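Local coordinates for protein JamJ (PDB 5DOZ) that binds NADPH and probably acts as the enoyl reductase of a polyketide synthase, with a role in cyclopropane formation, at residues A184-Q189 against K200-S205; R206-A211 against G233-K238; A162-T167 against K328-V333. All coordinates share one frame; numbering follows the deposited sequence.

Contact 1: A184-Q189 against K200-S205; sequences ATTSPQ and KHVMNS. With NDP (NADPH dihydro-nicotinamide-adenine-dinucleotide phosphate), chain E.
Ala184 and Thr185 run beside Val202 and Met203 as neighbouring parallel strands of a Rossmann-type sheet, the two strands of a beta-alpha-beta unit whose crossover carries helix 191-198.

Four backbone hydrogen bonds join them. Ala184 N gives to His201 O at 2.7 Å, and Ala184 O in turn receives Met203 N. Thr186 N then gives to Met203 O at 2.8 Å. The last bond is turned differently: Ser205 N reaches Thr186 O from above the carbonyl plane, 58° out of it, as the chain leaves strand 201-204.

Apolar contacts lie on both faces. Thr185 CG2 meets Met203 CB at 4.0 Å on the face packed by helix 210-218. On the other side Thr186 CG2 touches Val202 CG1 at 3.9 Å, with Met191 of the crossover helix packed on both.

Among the polar side chains, Thr185 OG1 bonds to His161 ND1. Asn204 OD1 lies close to Thr186 O, but two acceptors cannot bond; OD1 instead accepts a hydrogen bond from Arg206 N. Three hydroxyl-bearing residues at the strand ends hold the 2'-phosphate of NADPH. Thr186 points OG1 anti to its backbone N (chi1 -170°), which brings the hydroxyl to O2X; the bond is modelled very short, so its exact length is doubtful. Without that hydroxyl and methyl, as with an alanine here, O2X would probably lose a donor and a gap would open beside Val202 CG1. Ser205 OG gives to O3X, again at a doubtfully short distance. Ser187 adds a weak bond from N to O2X and a sound one from OG to O1X, 2.7 Å long.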
loop_
_atom_site.group_PDB
_atom_site.type_symbol
_atom_site.label_atom_id
_atom_site.label_comp_id
_atom_site.label_asym_id
_atom_site.label_seq_id
_atom_site.Cartn_x
_atom_site.Cartn_y
_atom_site.Cartn_z
ATOM N N ALA A 184 -13.013 12.993 2.185
ATOM C CA ALA A 184 -12.895 11.552 2.404
ATOM C C ALA A 184 -14.217 10.814 2.214
ATOM O O ALA A 184 -15.289 11.376 2.425
ATOM C CB ALA A 184 -12.315 11.270 3.784
ATOM N N THR A 185 -14.127 9.565 1.770
ATOM C CA THR A 185 -15.270 8.662 1.761
ATOM C C THR A 185 -14.891 7.390 2.510
ATOM O O THR A 185 -13.761 6.923 2.409
ATOM C CB THR A 185 -15.734 8.285 0.335
ATOM O OG1 THR A 185 -14.719 7.509 -0.317
ATOM C CG2 THR A 185 -16.070 9.525 -0.490
ATOM N N THR A 186 -15.846 6.846 3.258
ATOM C CA THR A 186 -15.654 5.620 4.028
ATOM C C THR A 186 -17.011 4.943 4.275
ATOM O O THR A 186 -18.058 5.502 3.943
ATOM C CB THR A 186 -14.905 5.891 5.361
ATOM O OG1 THR A 186 -14.537 4.651 5.973
ATOM C CG2 THR A 186 -15.761 6.692 6.332
ATOM N N SER A 187 -16.993 3.740 4.838
ATOM C CA SER A 187 -18.237 3.051 5.203
ATOM C C SER A 187 -18.894 3.734 6.414
ATOM O O SER A 187 -18.195 4.371 7.214
ATOM C CB SER A 187 -17.975 1.565 5.471
ATOM O OG SER A 187 -16.868 1.379 6.331
ATOM N N PRO A 188 -20.236 3.635 6.538
ATOM C CA PRO A 188 -20.963 4.342 7.597
ATOM C C PRO A 188 -20.408 4.138 9.007
ATOM O O PRO A 188 -20.237 5.115 9.736
ATOM C CB PRO A 188 -22.381 3.778 7.479
ATOM C CG PRO A 188 -22.517 3.502 6.025
ATOM C CD PRO A 188 -21.170 2.978 5.601
ATOM N N GLN A 189 -20.105 2.896 9.379
ATOM C CA GLN A 189 -19.612 2.620 10.731
ATOM C C GLN A 189 -18.168 3.059 10.993
ATOM O O GLN A 189 -17.689 2.958 12.124
ATOM C CB GLN A 189 -19.833 1.150 11.119
ATOM C CG GLN A 189 -21.285 0.801 11.449
ATOM C CD GLN A 189 -21.854 1.587 12.629
ATOM O OE1 GLN A 189 -21.159 1.862 13.613
ATOM N NE2 GLN A 189 -23.133 1.942 12.537
ATOM N N LYS A 200 -13.041 17.295 7.784
ATOM C CA LYS A 200 -14.293 18.052 7.733
ATOM C C LYS A 200 -15.343 17.428 6.812
ATOM O O LYS A 200 -16.547 17.511 7.085
ATOM C CB LYS A 200 -14.026 19.491 7.279
ATOM C CG LYS A 200 -13.736 20.478 8.399
ATOM C CD LYS A 200 -14.055 21.894 7.943
ATOM C CE LYS A 200 -14.046 22.882 9.096
ATOM N NZ LYS A 200 -14.500 24.231 8.655
ATOM N N HIS A 201 -14.882 16.822 5.721
ATOM C CA HIS A 201 -15.776 16.272 4.711
ATOM C C HIS A 201 -15.642 14.753 4.583
ATOM O O HIS A 201 -14.777 14.243 3.859
ATOM C CB HIS A 201 -15.540 16.965 3.368
ATOM C CG HIS A 201 -15.732 18.451 3.419
ATOM N ND1 HIS A 201 -16.978 19.040 3.407
ATOM C CD2 HIS A 201 -14.837 19.463 3.492
ATOM C CE1 HIS A 201 -16.841 20.353 3.465
ATOM N NE2 HIS A 201 -15.551 20.635 3.516
ATOM N N VAL A 202 -16.505 14.040 5.307
ATOM C CA VAL A 202 -16.519 12.580 5.302
ATOM C C VAL A 202 -17.823 12.076 4.685
ATOM O O VAL A 202 -18.917 12.418 5.149
ATOM C CB VAL A 202 -16.329 11.995 6.723
ATOM C CG1 VAL A 202 -16.474 10.478 6.709
ATOM C CG2 VAL A 202 -14.970 12.390 7.288
ATOM N N MET A 203 -17.692 11.265 3.637
ATOM C CA MET A 203 -18.848 10.776 2.885
ATOM C C MET A 203 -18.816 9.251 2.749
ATOM O O MET A 203 -17.983 8.584 3.376
ATOM C CB MET A 203 -18.929 11.484 1.525
ATOM C CG MET A 203 -19.143 12.990 1.654
ATOM S SD MET A 203 -18.687 13.989 0.225
ATOM C CE MET A 203 -16.898 13.905 0.272
ATOM N N ASN A 204 -19.730 8.700 1.948
ATOM C CA ASN A 204 -19.878 7.249 1.827
ATOM C C ASN A 204 -19.118 6.656 0.638
ATOM O O ASN A 204 -19.407 6.972 -0.516
ATOM C CB ASN A 204 -21.366 6.864 1.773
ATOM C CG ASN A 204 -21.617 5.407 2.133
ATOM O OD1 ASN A 204 -20.688 4.604 2.238
ATOM N ND2 ASN A 204 -22.887 5.059 2.328
ATOM N N SER A 205 -18.149 5.789 0.926
ATOM C CA SER A 205 -17.386 5.101 -0.123
ATOM C C SER A 205 -18.209 4.021 -0.830
ATOM O O SER A 205 -17.827 3.539 -1.898
ATOM C CB SER A 205 -16.103 4.493 0.454
ATOM O OG SER A 205 -16.394 3.541 1.461
HETATM P PA NDP E . -7.240 -2.112 2.304
HETATM O O1A NDP E . -7.834 -3.507 2.295
HETATM O O2A NDP E . -6.609 -1.566 3.557
HETATM O O5B NDP E . -8.390 -1.068 1.886
HETATM C C5B NDP E . -9.595 -1.478 1.251
HETATM C C4B NDP E . -10.661 -0.469 1.640
HETATM O O4B NDP E . -11.648 -0.409 0.605
HETATM C C3B NDP E . -11.403 -0.842 2.920
HETATM O O3B NDP E . -10.850 -0.204 4.075
HETATM C C2B NDP E . -12.790 -0.305 2.683
HETATM O O2B NDP E . -12.875 0.977 3.286
HETATM C C1B NDP E . -12.915 -0.110 1.183
HETATM N N9A NDP E . -13.932 -1.007 0.604
HETATM C C8A NDP E . -14.105 -2.308 0.886
HETATM N N7A NDP E . -15.130 -2.816 0.166
HETATM C C5A NDP E . -15.625 -1.820 -0.595
HETATM C C6A NDP E . -16.708 -1.664 -1.591
HETATM N N6A NDP E . -17.492 -2.710 -1.932
HETATM N N1A NDP E . -16.887 -0.440 -2.151
HETATM C C2A NDP E . -16.118 0.617 -1.829
HETATM N N3A NDP E . -15.118 0.537 -0.933
HETATM C C4A NDP E . -14.830 -0.629 -0.300
HETATM O O3 NDP E . -6.228 -1.979 1.059
HETATM P PN NDP E . -5.086 -0.861 0.857
HETATM O O1N NDP E . -5.513 0.436 1.475
HETATM O O2N NDP E . -3.761 -1.460 1.235
HETATM O O5D NDP E . -5.081 -0.655 -0.742
HETATM C C5D NDP E . -6.256 -0.249 -1.456
HETATM C C4D NDP E . -6.167 -0.679 -2.920
HETATM O O4D NDP E . -4.961 -0.201 -3.524
HETATM C C3D NDP E . -6.134 -2.185 -3.086
HETATM O O3D NDP E . -6.911 -2.500 -4.239
HETATM C C2D NDP E . -4.671 -2.511 -3.321
HETATM O O2D NDP E . -4.454 -3.731 -4.047
HETATM C C1D NDP E . -4.193 -1.278 -4.066
HETATM N N1N NDP E . -2.765 -1.020 -3.872
HETATM C C2N NDP E . -2.030 -0.725 -4.954
HETATM C C3N NDP E . -0.748 -0.200 -4.843
HETATM C C7N NDP E . -0.061 0.344 -6.063
HETATM O O7N NDP E . 1.157 0.358 -6.137
HETATM N N7N NDP E . -0.808 0.815 -7.058
HETATM C C4N NDP E . -0.003 -0.314 -3.528
HETATM C C5N NDP E . -0.933 -0.531 -2.423
HETATM C C6N NDP E . -2.243 -0.958 -2.633
HETATM P P2B NDP E . -14.286 1.608 3.690
HETATM O O1X NDP E . -14.900 0.606 4.642
HETATM O O2X NDP E . -13.873 2.903 4.318
HETATM O O3X NDP E . -15.026 1.765 2.385
#

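Contact 2: R206-A211 against G233-K238; sequences RTTEFA and GEYIQK. With NDP (NADPH dihydro-nicotinamide-adenine-dinucleotide phosphate), chain E.
Thr208 tucks OG1 between its backbone N and carbonyl carbon (chi1 40°), which leaves CG2 anti to the carbonyl carbon and over the Tyr235 ring. The result is a CH-pi contact, CG2 standing 4.0 Å from the centroid of the Tyr235 ring and only 8° off the normal. Phe210 holds CG between its backbone N and carbonyl carbon (chi1 67°), which swings the ring back toward the other segment until CE2 lies 4.0 Å from Tyr235 CE2.

Lys238 fills the next place with its aliphatic part. Its CB meets Phe210 CZ, CG rests 3.8 Å from Thr208 CB, and CD approaches Ala211 CB. Bends in the chain then return the ammonium toward its own helix start, where NZ makes a 3.3 Å salt bridge with OE1 of Glu234, the N-cap residue. The methylenes thus pack against the start of helix 210-218 while the ammonium pairs with the exposed Glu234.

Tyr235 OH comes 3.2 Å from Arg206 C, and it gives its proton to Ser205 O, tying the helix start to the cofactor-binding loop. Arg206 itself faces NADPH: its guanidinium lies flat over the adenine, CZ 3.5 Å from C5A, with NE bonded to O3X at 3.0 Å and NH2 to O1X at 3.2 Å. One side chain therefore holds both base and 2'-phosphate, consistent with a preference for NADPH.

The packing joins the start of helix 210-218, which follows strand 201-204, to helix 235-242, which follows strand 223-228; Phe210 reaches on to Asn239, Ala211 to Val242, and His161 meets the Phe210 ring edge-to-face.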
loop_
_atom_site.group_PDB
_atom_site.type_symbol
_atom_site.label_atom_id
_atom_site.label_comp_id
_atom_site.label_asym_id
_atom_site.label_seq_id
_atom_site.Cartn_x
_atom_site.Cartn_y
_atom_site.Cartn_z
ATOM N N ARG A 206 -19.343 3.660 -0.236
ATOM C CA ARG A 206 -20.146 2.535 -0.718
ATOM C C ARG A 206 -21.278 2.943 -1.653
ATOM O O ARG A 206 -22.030 2.094 -2.130
ATOM C CB ARG A 206 -20.683 1.700 0.457
ATOM C CG ARG A 206 -19.636 1.326 1.506
ATOM C CD ARG A 206 -18.358 0.766 0.892
ATOM N NE ARG A 206 -17.485 0.170 1.904
ATOM C CZ ARG A 206 -17.527 -1.108 2.268
ATOM N NH1 ARG A 206 -18.390 -1.937 1.693
ATOM N NH2 ARG A 206 -16.706 -1.563 3.204
ATOM N N THR A 207 -21.402 4.242 -1.911
ATOM C CA THR A 207 -22.406 4.755 -2.846
ATOM C C THR A 207 -21.751 5.755 -3.784
ATOM O O THR A 207 -20.695 6.319 -3.462
ATOM C CB THR A 207 -23.607 5.409 -2.125
ATOM O OG1 THR A 207 -23.151 6.468 -1.278
ATOM C CG2 THR A 207 -24.384 4.385 -1.281
ATOM N N THR A 208 -22.364 5.965 -4.947
ATOM C CA THR A 208 -21.816 6.883 -5.944
ATOM C C THR A 208 -22.308 8.315 -5.756
ATOM O O THR A 208 -21.890 9.216 -6.477
ATOM C CB THR A 208 -22.085 6.410 -7.390
ATOM O OG1 THR A 208 -23.405 5.863 -7.486
ATOM C CG2 THR A 208 -21.068 5.353 -7.797
ATOM N N GLU A 209 -23.179 8.517 -4.771
ATOM C CA GLU A 209 -23.749 9.833 -4.482
ATOM C C GLU A 209 -22.732 10.855 -3.942
ATOM O O GLU A 209 -23.092 12.012 -3.688
ATOM C CB GLU A 209 -24.944 9.697 -3.525
ATOM C CG GLU A 209 -24.576 9.280 -2.106
ATOM C CD GLU A 209 -25.781 8.896 -1.264
ATOM O OE1 GLU A 209 -26.815 9.595 -1.344
ATOM O OE2 GLU A 209 -25.687 7.899 -0.513
ATOM N N PHE A 210 -21.474 10.437 -3.779
ATOM C CA PHE A 210 -20.411 11.345 -3.325
ATOM C C PHE A 210 -20.173 12.452 -4.351
ATOM O O PHE A 210 -19.806 13.572 -3.989
ATOM C CB PHE A 210 -19.099 10.589 -3.011
ATOM C CG PHE A 210 -18.435 9.981 -4.220
ATOM C CD1 PHE A 210 -17.539 10.721 -4.992
ATOM C CD2 PHE A 210 -18.708 8.667 -4.591
ATOM C CE1 PHE A 210 -16.939 10.164 -6.110
ATOM C CE2 PHE A 210 -18.115 8.109 -5.709
ATOM C CZ PHE A 210 -17.229 8.855 -6.470
ATOM N N ALA A 211 -20.392 12.121 -5.623
ATOM C CA ALA A 211 -20.191 13.044 -6.734
ATOM C C ALA A 211 -21.039 14.307 -6.603
ATOM O O ALA A 211 -20.525 15.422 -6.722
ATOM C CB ALA A 211 -20.470 12.348 -8.062
ATOM N N GLY A 233 -18.677 -0.772 -11.007
ATOM C CA GLY A 233 -19.869 -0.003 -11.373
ATOM C C GLY A 233 -19.560 1.237 -12.192
ATOM O O GLY A 233 -18.837 1.168 -13.183
ATOM N N GLU A 234 -20.106 2.373 -11.765
ATOM C CA GLU A 234 -19.889 3.646 -12.448
ATOM C C GLU A 234 -18.971 4.571 -11.637
ATOM O O GLU A 234 -19.044 5.794 -11.768
ATOM C CB GLU A 234 -21.236 4.328 -12.754
ATOM C CG GLU A 234 -22.117 3.562 -13.744
ATOM C CD GLU A 234 -23.516 4.145 -13.905
ATOM O OE1 GLU A 234 -23.658 5.388 -13.990
ATOM O OE2 GLU A 234 -24.488 3.353 -13.962
ATOM N N TYR A 235 -18.100 3.978 -10.818
ATOM C CA TYR A 235 -17.190 4.728 -9.941
ATOM C C TYR A 235 -16.164 5.589 -10.675
ATOM O O TYR A 235 -15.857 6.694 -10.228
ATOM C CB TYR A 235 -16.467 3.791 -8.964
ATOM C CG TYR A 235 -17.204 3.560 -7.662
ATOM C CD1 TYR A 235 -18.138 2.532 -7.541
ATOM C CD2 TYR A 235 -16.968 4.371 -6.551
ATOM C CE1 TYR A 235 -18.814 2.318 -6.352
ATOM C CE2 TYR A 235 -17.640 4.163 -5.357
ATOM C CZ TYR A 235 -18.559 3.135 -5.263
ATOM O OH TYR A 235 -19.232 2.914 -4.083
ATOM N N ILE A 236 -15.623 5.089 -11.783
ATOM C CA ILE A 236 -14.637 5.860 -12.542
ATOM C C ILE A 236 -15.260 7.107 -13.176
ATOM O O ILE A 236 -14.692 8.198 -13.091
ATOM C CB ILE A 236 -13.875 5.000 -13.574
ATOM C CG1 ILE A 236 -12.984 3.984 -12.844
ATOM C CG2 ILE A 236 -13.037 5.886 -14.488
ATOM C CD1 ILE A 236 -12.350 2.926 -13.726
ATOM N N GLN A 237 -16.429 6.942 -13.787
ATOM C CA GLN A 237 -17.151 8.056 -14.408
ATOM C C GLN A 237 -17.545 9.111 -13.370
ATOM O O GLN A 237 -17.442 10.310 -13.630
ATOM C CB GLN A 237 -18.389 7.551 -15.164
ATOM C CG GLN A 237 -19.157 8.629 -15.925
ATOM C CD GLN A 237 -18.354 9.229 -17.065
ATOM O OE1 GLN A 237 -18.217 8.621 -18.130
ATOM N NE2 GLN A 237 -17.822 10.428 -16.849
ATOM N N LYS A 238 -17.986 8.655 -12.199
ATOM C CA LYS A 238 -18.335 9.547 -11.095
ATOM C C LYS A 238 -17.120 10.326 -10.598
ATOM O O LYS A 238 -17.235 11.507 -10.265
ATOM C CB LYS A 238 -18.984 8.774 -9.938
ATOM C CG LYS A 238 -20.387 8.255 -10.221
ATOM C CD LYS A 238 -21.355 9.367 -10.615
ATOM C CE LYS A 238 -22.757 8.827 -10.873
ATOM N NZ LYS A 238 -22.797 7.768 -11.923
HETATM P PA NDP E . -7.240 -2.112 2.304
HETATM O O1A NDP E . -7.834 -3.507 2.295
HETATM O O2A NDP E . -6.609 -1.566 3.557
HETATM O O5B NDP E . -8.390 -1.068 1.886
HETATM C C5B NDP E . -9.595 -1.478 1.251
HETATM C C4B NDP E . -10.661 -0.469 1.640
HETATM O O4B NDP E . -11.648 -0.409 0.605
HETATM C C3B NDP E . -11.403 -0.842 2.920
HETATM O O3B NDP E . -10.850 -0.204 4.075
HETATM C C2B NDP E . -12.790 -0.305 2.683
HETATM O O2B NDP E . -12.875 0.977 3.286
HETATM C C1B NDP E . -12.915 -0.110 1.183
HETATM N N9A NDP E . -13.932 -1.007 0.604
HETATM C C8A NDP E . -14.105 -2.308 0.886
HETATM N N7A NDP E . -15.130 -2.816 0.166
HETATM C C5A NDP E . -15.625 -1.820 -0.595
HETATM C C6A NDP E . -16.708 -1.664 -1.591
HETATM N N6A NDP E . -17.492 -2.710 -1.932
HETATM N N1A NDP E . -16.887 -0.440 -2.151
HETATM C C2A NDP E . -16.118 0.617 -1.829
HETATM N N3A NDP E . -15.118 0.537 -0.933
HETATM C C4A NDP E . -14.830 -0.629 -0.300
HETATM O O3 NDP E . -6.228 -1.979 1.059
HETATM P PN NDP E . -5.086 -0.861 0.857
HETATM O O1N NDP E . -5.513 0.436 1.475
HETATM O O2N NDP E . -3.761 -1.460 1.235
HETATM O O5D NDP E . -5.081 -0.655 -0.742
HETATM C C5D NDP E . -6.256 -0.249 -1.456
HETATM C C4D NDP E . -6.167 -0.679 -2.920
HETATM O O4D NDP E . -4.961 -0.201 -3.524
HETATM C C3D NDP E . -6.134 -2.185 -3.086
HETATM O O3D NDP E . -6.911 -2.500 -4.239
HETATM C C2D NDP E . -4.671 -2.511 -3.321
HETATM O O2D NDP E . -4.454 -3.731 -4.047
HETATM C C1D NDP E . -4.193 -1.278 -4.066
HETATM N N1N NDP E . -2.765 -1.020 -3.872
HETATM C C2N NDP E . -2.030 -0.725 -4.954
HETATM C C3N NDP E . -0.748 -0.200 -4.843
HETATM C C7N NDP E . -0.061 0.344 -6.063
HETATM O O7N NDP E . 1.157 0.358 -6.137
HETATM N N7N NDP E . -0.808 0.815 -7.058
HETATM C C4N NDP E . -0.003 -0.314 -3.528
HETATM C C5N NDP E . -0.933 -0.531 -2.423
HETATM C C6N NDP E . -2.243 -0.958 -2.633
HETATM P P2B NDP E . -14.286 1.608 3.690
HETATM O O1X NDP E . -14.900 0.606 4.642
HETATM O O2X NDP E . -13.873 2.903 4.318
HETATM O O3X NDP E . -15.026 1.765 2.385
#

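Contact 3: A162-T167 against K328-V333; sequences AASGGT and KHIGRV. With NDP (NADPH dihydro-nicotinamide-adenine-dinucleotide phosphate), chain E.
O2A of NADPH is gripped from both segments at once: Gly166 N donates to it at 3.1 Å and His329 NE2 at 3.0 Å. The imidazole meets the oxygen at its edge, near the ring plane, and its bond is fairly straight at 159°. The second phosphate of the bridge is held by Thr167, whose backbone N and OG1 both give to O1N, OG1 at 2.7 Å.

Between the chains themselves, Gly331 N donates to Ser164 O at 2.6 Å, head-on to the carbonyl. Alongside it Ile330 CG1 packs on Ser164 CB, 3.7 Å apart. Ser164 OG gives to O2X of the 2'-phosphate at 2.9 Å and also bonds Lys190 NZ.

Two of the glycines sit where a CB would clash: on Gly165 it would run into O5B of the cofactor, on Gly166 into Arg332 NH2. Gly331 is a separate case, its backbone angles by themselves calling for glycine. Arg332 sets NH2 near O2N, 3.5 Å away, while NH1 makes a salt bridge with Glu79.

Gly165 occupies the N-cap position of helix 166-177, whose amino end points its N-H groups at the pyrophosphate and would probably favour its negative charge. This is the glycine-rich loop of a Rossmann fold, as in medium-chain dehydrogenases and reductases, here joined by the loop before strand 332-336.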
loop_
_atom_site.group_PDB
_atom_site.type_symbol
_atom_site.label_atom_id
_atom_site.label_comp_id
_atom_site.label_asym_id
_atom_site.label_seq_id
_atom_site.Cartn_x
_atom_site.Cartn_y
_atom_site.Cartn_z
ATOM N N ALA A 162 -12.226 5.343 0.065
ATOM C CA ALA A 162 -11.985 4.188 0.945
ATOM C C ALA A 162 -10.826 4.484 1.910
ATOM O O ALA A 162 -9.880 3.697 2.054
ATOM C CB ALA A 162 -11.705 2.947 0.107
ATOM N N ALA A 163 -10.934 5.631 2.575
ATOM C CA ALA A 163 -9.808 6.262 3.262
ATOM C C ALA A 163 -9.501 5.666 4.638
ATOM O O ALA A 163 -8.610 6.144 5.342
ATOM C CB ALA A 163 -10.044 7.769 3.354
ATOM N N SER A 164 -10.235 4.623 5.017
ATOM C CA SER A 164 -9.995 3.934 6.283
ATOM C C SER A 164 -8.956 2.823 6.146
ATOM O O SER A 164 -8.451 2.316 7.148
ATOM C CB SER A 164 -11.297 3.357 6.832
ATOM O OG SER A 164 -11.715 2.237 6.064
ATOM N N GLY A 165 -8.651 2.436 4.911
ATOM C CA GLY A 165 -7.650 1.393 4.655
ATOM C C GLY A 165 -6.233 1.907 4.821
ATOM O O GLY A 165 -6.032 3.054 5.192
ATOM N N GLY A 166 -5.247 1.060 4.540
ATOM C CA GLY A 166 -3.839 1.420 4.706
ATOM C C GLY A 166 -3.388 2.585 3.847
ATOM O O GLY A 166 -2.911 3.609 4.363
ATOM N N THR A 167 -3.539 2.430 2.532
ATOM C CA THR A 167 -3.133 3.462 1.574
ATOM C C THR A 167 -3.887 4.782 1.751
ATOM O O THR A 167 -3.301 5.858 1.638
ATOM C CB THR A 167 -3.274 2.980 0.117
ATOM O OG1 THR A 167 -4.589 2.440 -0.086
ATOM C CG2 THR A 167 -2.231 1.911 -0.188
ATOM N N LYS A 328 -13.400 -4.435 7.814
ATOM C CA LYS A 328 -14.009 -3.593 8.859
ATOM C C LYS A 328 -12.961 -2.785 9.644
ATOM O O LYS A 328 -13.304 -2.026 10.560
ATOM C CB LYS A 328 -14.852 -4.444 9.828
ATOM C CG LYS A 328 -16.038 -5.166 9.197
ATOM C CD LYS A 328 -16.710 -6.100 10.198
ATOM C CE LYS A 328 -18.062 -6.591 9.699
ATOM N NZ LYS A 328 -17.965 -7.615 8.618
ATOM N N HIS A 329 -11.697 -2.955 9.258
ATOM C CA HIS A 329 -10.537 -2.343 9.905
ATOM C C HIS A 329 -10.339 -0.879 9.527
ATOM O O HIS A 329 -10.767 -0.430 8.459
ATOM C CB HIS A 329 -9.277 -3.104 9.480
ATOM C CG HIS A 329 -8.917 -2.904 8.040
ATOM N ND1 HIS A 329 -9.623 -3.488 7.010
ATOM C CD2 HIS A 329 -7.947 -2.161 7.456
ATOM C CE1 HIS A 329 -9.099 -3.119 5.854
ATOM N NE2 HIS A 329 -8.079 -2.315 6.096
ATOM N N ILE A 330 -9.653 -0.147 10.401
ATOM C CA ILE A 330 -9.129 1.167 10.051
ATOM C C ILE A 330 -7.609 1.161 10.201
ATOM O O ILE A 330 -7.082 0.949 11.294
ATOM C CB ILE A 330 -9.795 2.304 10.862
ATOM C CG1 ILE A 330 -11.262 2.452 10.437
ATOM C CG2 ILE A 330 -9.048 3.620 10.669
ATOM C CD1 ILE A 330 -12.111 3.277 11.376
ATOM N N GLY A 331 -6.912 1.376 9.088
ATOM C CA GLY A 331 -5.454 1.385 9.073
ATOM C C GLY A 331 -4.870 0.080 8.560
ATOM O O GLY A 331 -5.192 -0.349 7.450
ATOM N N ARG A 332 -4.032 -0.550 9.388
ATOM C CA ARG A 332 -3.240 -1.721 9.007
ATOM C C ARG A 332 -3.494 -2.970 9.857
ATOM O O ARG A 332 -3.830 -2.881 11.041
ATOM C CB ARG A 332 -1.742 -1.380 9.039
ATOM C CG ARG A 332 -1.159 -0.961 7.696
ATOM C CD ARG A 332 -0.962 -2.191 6.828
ATOM N NE ARG A 332 -0.158 -1.980 5.626
ATOM C CZ ARG A 332 -0.654 -1.962 4.392
ATOM N NH1 ARG A 332 0.158 -1.802 3.357
ATOM N NH2 ARG A 332 -1.960 -2.103 4.187
ATOM N N VAL A 333 -3.324 -4.130 9.226
ATOM C CA VAL A 333 -3.404 -5.428 9.892
ATOM C C VAL A 333 -2.018 -6.069 9.820
ATOM O O VAL A 333 -1.510 -6.335 8.725
ATOM C CB VAL A 333 -4.454 -6.346 9.229
ATOM C CG1 VAL A 333 -4.497 -7.708 9.909
ATOM C CG2 VAL A 333 -5.830 -5.689 9.241
HETATM P PA NDP E . -7.240 -2.112 2.304
HETATM O O1A NDP E . -7.834 -3.507 2.295
HETATM O O2A NDP E . -6.609 -1.566 3.557
HETATM O O5B NDP E . -8.390 -1.068 1.886
HETATM C C5B NDP E . -9.595 -1.478 1.251
HETATM C C4B NDP E . -10.661 -0.469 1.640
HETATM O O4B NDP E . -11.648 -0.409 0.605
HETATM C C3B NDP E . -11.403 -0.842 2.920
HETATM O O3B NDP E . -10.850 -0.204 4.075
HETATM C C2B NDP E . -12.790 -0.305 2.683
HETATM O O2B NDP E . -12.875 0.977 3.286
HETATM C C1B NDP E . -12.915 -0.110 1.183
HETATM N N9A NDP E . -13.932 -1.007 0.604
HETATM C C8A NDP E . -14.105 -2.308 0.886
HETATM N N7A NDP E . -15.130 -2.816 0.166
HETATM C C5A NDP E . -15.625 -1.820 -0.595
HETATM C C6A NDP E . -16.708 -1.664 -1.591
HETATM N N6A NDP E . -17.492 -2.710 -1.932
HETATM N N1A NDP E . -16.887 -0.440 -2.151
HETATM C C2A NDP E . -16.118 0.617 -1.829
HETATM N N3A NDP E . -15.118 0.537 -0.933
HETATM C C4A NDP E . -14.830 -0.629 -0.300
HETATM O O3 NDP E . -6.228 -1.979 1.059
HETATM P PN NDP E . -5.086 -0.861 0.857
HETATM O O1N NDP E . -5.513 0.436 1.475
HETATM O O2N NDP E . -3.761 -1.460 1.235
HETATM O O5D NDP E . -5.081 -0.655 -0.742
HETATM C C5D NDP E . -6.256 -0.249 -1.456
HETATM C C4D NDP E . -6.167 -0.679 -2.920
HETATM O O4D NDP E . -4.961 -0.201 -3.524
HETATM C C3D NDP E . -6.134 -2.185 -3.086
HETATM O O3D NDP E . -6.911 -2.500 -4.239
HETATM C C2D NDP E . -4.671 -2.511 -3.321
HETATM O O2D NDP E . -4.454 -3.731 -4.047
HETATM C C1D NDP E . -4.193 -1.278 -4.066
HETATM N N1N NDP E . -2.765 -1.020 -3.872
HETATM C C2N NDP E . -2.030 -0.725 -4.954
HETATM C C3N NDP E . -0.748 -0.200 -4.843
HETATM C C7N NDP E . -0.061 0.344 -6.063
HETATM O O7N NDP E . 1.157 0.358 -6.137
HETATM N N7N NDP E . -0.808 0.815 -7.058
HETATM C C4N NDP E . -0.003 -0.314 -3.528
HETATM C C5N NDP E . -0.933 -0.531 -2.423
HETATM C C6N NDP E . -2.243 -0.958 -2.633
HETATM P P2B NDP E . -14.286 1.608 3.690
HETATM O O1X NDP E . -14.900 0.606 4.642
HETATM O O2X NDP E . -13.873 2.903 4.318
HETATM O O3X NDP E . -15.026 1.765 2.385
#

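In the fold
The three contacts all touch one NADPH and meet at its 2'-phosphate: contact 1 through Thr186, Ser187 and Ser205, contact 2 through Arg206, contact 3 through Ser164. Of the three, contact 3 alone goes on to the pyrophosphate. Contact 1 sits between the others, its centre about 13 Å from each, whereas the centres of contacts 2 and 3 are about 20 Å apart and their nearest atoms about 6 Å. It joins contact 3 by a probable hydrogen bond between Thr185 O and Ala163 N, 3.1 Å, and contact 2 by one between Ser205 O and Tyr235 OH, 2.7 Å. Along the chain, contact 1 closes before contact 2 opens, and contact 3 spans both.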